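Long-range contact in Lic11098 (Leptospira interrogans serogroup Icterohaemorrhagiae serovar copenhageni, PDB 4U08), which is of unknown function but belongs to a leucine-rich repeat subfamily of this pathogen and may act as a virulence factor: residues T7-I12 / Q20-L25. Residues are numbered along the deposited sequence; the frame is centred on the assembly and turned at random.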
# COMPACT_ATOMS: atom_id res chain seq x y z
N THR A 7 37.93 -2.80 -11.20
CA THR A 7 37.13 -3.43 -10.13
C THR A 7 35.73 -3.82 -10.61
O THR A 7 35.09 -4.67 -10.00
CB THR A 7 37.08 -2.56 -8.86
OG1 THR A 7 36.59 -1.27 -9.20
CG2 THR A 7 38.43 -2.45 -8.16
N TYR A 8 35.26 -3.18 -11.70
CA TYR A 8 33.95 -3.41 -12.31
C TYR A 8 34.12 -4.31 -13.52
O TYR A 8 34.85 -3.95 -14.45
CB TYR A 8 33.28 -2.08 -12.74
CG TYR A 8 31.81 -2.21 -13.07
CD1 TYR A 8 30.83 -1.86 -12.14
CD2 TYR A 8 31.38 -2.67 -14.31
CE1 TYR A 8 29.48 -1.97 -12.44
CE2 TYR A 8 30.03 -2.80 -14.61
CZ TYR A 8 29.08 -2.45 -13.67
OH TYR A 8 27.74 -2.55 -13.98
N TYR A 9 33.43 -5.45 -13.53
CA TYR A 9 33.49 -6.41 -14.62
C TYR A 9 32.11 -6.76 -15.13
O TYR A 9 31.16 -6.81 -14.36
CB TYR A 9 34.24 -7.68 -14.19
CG TYR A 9 35.74 -7.50 -14.16
CD1 TYR A 9 36.53 -7.83 -15.26
CD2 TYR A 9 36.38 -6.99 -13.03
CE1 TYR A 9 37.92 -7.68 -15.23
CE2 TYR A 9 37.77 -6.83 -12.99
CZ TYR A 9 38.53 -7.17 -14.10
OH TYR A 9 39.89 -7.02 -14.07
N ARG A 10 32.00 -6.98 -16.44
CA ARG A 10 30.75 -7.34 -17.11
C ARG A 10 30.91 -8.72 -17.79
O ARG A 10 29.96 -9.26 -18.36
CB ARG A 10 30.37 -6.24 -18.13
CG ARG A 10 28.95 -6.30 -18.69
CD ARG A 10 27.95 -5.49 -17.89
NE ARG A 10 26.60 -6.06 -17.98
CZ ARG A 10 25.71 -5.74 -18.92
NH1 ARG A 10 26.01 -4.84 -19.85
NH2 ARG A 10 24.52 -6.32 -18.93
N ASN A 11 32.13 -9.30 -17.67
CA ASN A 11 32.51 -10.56 -18.29
C ASN A 11 33.26 -11.44 -17.29
O ASN A 11 34.31 -11.03 -16.78
CB ASN A 11 33.37 -10.27 -19.53
CG ASN A 11 33.54 -11.44 -20.46
OD1 ASN A 11 34.35 -12.34 -20.22
ND2 ASN A 11 32.81 -11.43 -21.57
N ILE A 12 32.72 -12.65 -17.02
CA ILE A 12 33.29 -13.61 -16.06
C ILE A 12 34.69 -14.11 -16.50
O ILE A 12 35.56 -14.26 -15.63
CB ILE A 12 32.29 -14.76 -15.72
CG1 ILE A 12 32.78 -15.60 -14.50
CG2 ILE A 12 31.94 -15.64 -16.93
CD1 ILE A 12 31.68 -16.23 -13.65
N GLN A 20 40.75 -11.29 -7.25
CA GLN A 20 41.23 -10.49 -6.10
C GLN A 20 41.04 -8.97 -6.33
O GLN A 20 41.23 -8.17 -5.40
CB GLN A 20 42.69 -10.83 -5.70
CG GLN A 20 42.89 -12.25 -5.18
CD GLN A 20 42.34 -12.46 -3.79
OE1 GLN A 20 42.54 -11.65 -2.87
NE2 GLN A 20 41.66 -13.58 -3.59
N ASN A 21 40.66 -8.57 -7.56
CA ASN A 21 40.41 -7.19 -7.98
C ASN A 21 38.92 -6.95 -8.24
O ASN A 21 38.47 -5.81 -8.12
CB ASN A 21 41.21 -6.83 -9.24
CG ASN A 21 42.71 -6.81 -9.04
OD1 ASN A 21 43.25 -6.05 -8.23
ND2 ASN A 21 43.41 -7.64 -9.81
N VAL A 22 38.18 -8.01 -8.62
CA VAL A 22 36.75 -7.94 -8.94
C VAL A 22 35.95 -7.61 -7.68
O VAL A 22 36.03 -8.32 -6.68
CB VAL A 22 36.21 -9.22 -9.66
CG1 VAL A 22 34.86 -8.96 -10.32
CG2 VAL A 22 37.22 -9.74 -10.69
N ARG A 23 35.26 -6.45 -7.71
CA ARG A 23 34.42 -5.96 -6.61
C ARG A 23 32.95 -6.02 -7.01
O ARG A 23 32.08 -6.31 -6.18
CB ARG A 23 34.81 -4.55 -6.18
CG ARG A 23 36.24 -4.45 -5.66
CD ARG A 23 36.34 -3.71 -4.34
NE ARG A 23 36.08 -4.60 -3.21
CZ ARG A 23 37.01 -5.29 -2.56
NH1 ARG A 23 38.28 -5.22 -2.94
NH2 ARG A 23 36.68 -6.07 -1.54
N ILE A 24 32.67 -5.76 -8.30
CA ILE A 24 31.33 -5.80 -8.87
C ILE A 24 31.38 -6.61 -10.15
O ILE A 24 32.17 -6.30 -11.05
CB ILE A 24 30.73 -4.37 -9.13
CG1 ILE A 24 30.64 -3.52 -7.84
CG2 ILE A 24 29.37 -4.47 -9.84
CD1 ILE A 24 30.51 -1.99 -8.08
N LEU A 25 30.52 -7.64 -10.24
CA LEU A 25 30.38 -8.44 -11.44
C LEU A 25 28.94 -8.34 -11.92
O LEU A 25 28.02 -8.81 -11.24
CB LEU A 25 30.82 -9.91 -11.24
CG LEU A 25 30.76 -10.82 -12.48
CD1 LEU A 25 31.79 -10.41 -13.53
CD2 LEU A 25 30.95 -12.27 -12.10
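The Y9 ring meets V22 obliquely, the two side chains crossing at about a right angle: both methyls of V22 come up to the ring's CD2, CG1 lying 3.7 Å from it, and CG2 also reaches CE2. On the other side of the strand pair, the Y8 ring takes I24 CG2 at a slant, 3.6 Å from CE1. With CG anti to the backbone N (chi1 -166°), the Y8 ring leans toward I24, and its hydroxyl is hydrogen-bonded to OD1 of N26. L25 CD1 packs against Y9 CB at 3.7 Å, while CD2 faces I12 CD1 more loosely. Two amides grip T7 O: R23 N at 2.9 Å, in the carbonyl plane on a lone pair, and I24 N at 3.2 Å, tilted from that plane. Y9 N returns a 2.9 Å bond to I24 O, completing the parallel pairing of Y8 with I24 and Y9 with L25. Strand 8-9 is the outermost at the N-terminal end of the leucine-rich repeat solenoid. Helix 12-17 links it to strand 24-26, and A15 of that helix touches Y9, V22 and L25; beyond, strand 47-49 receives I24 on L47 and L25 on L48.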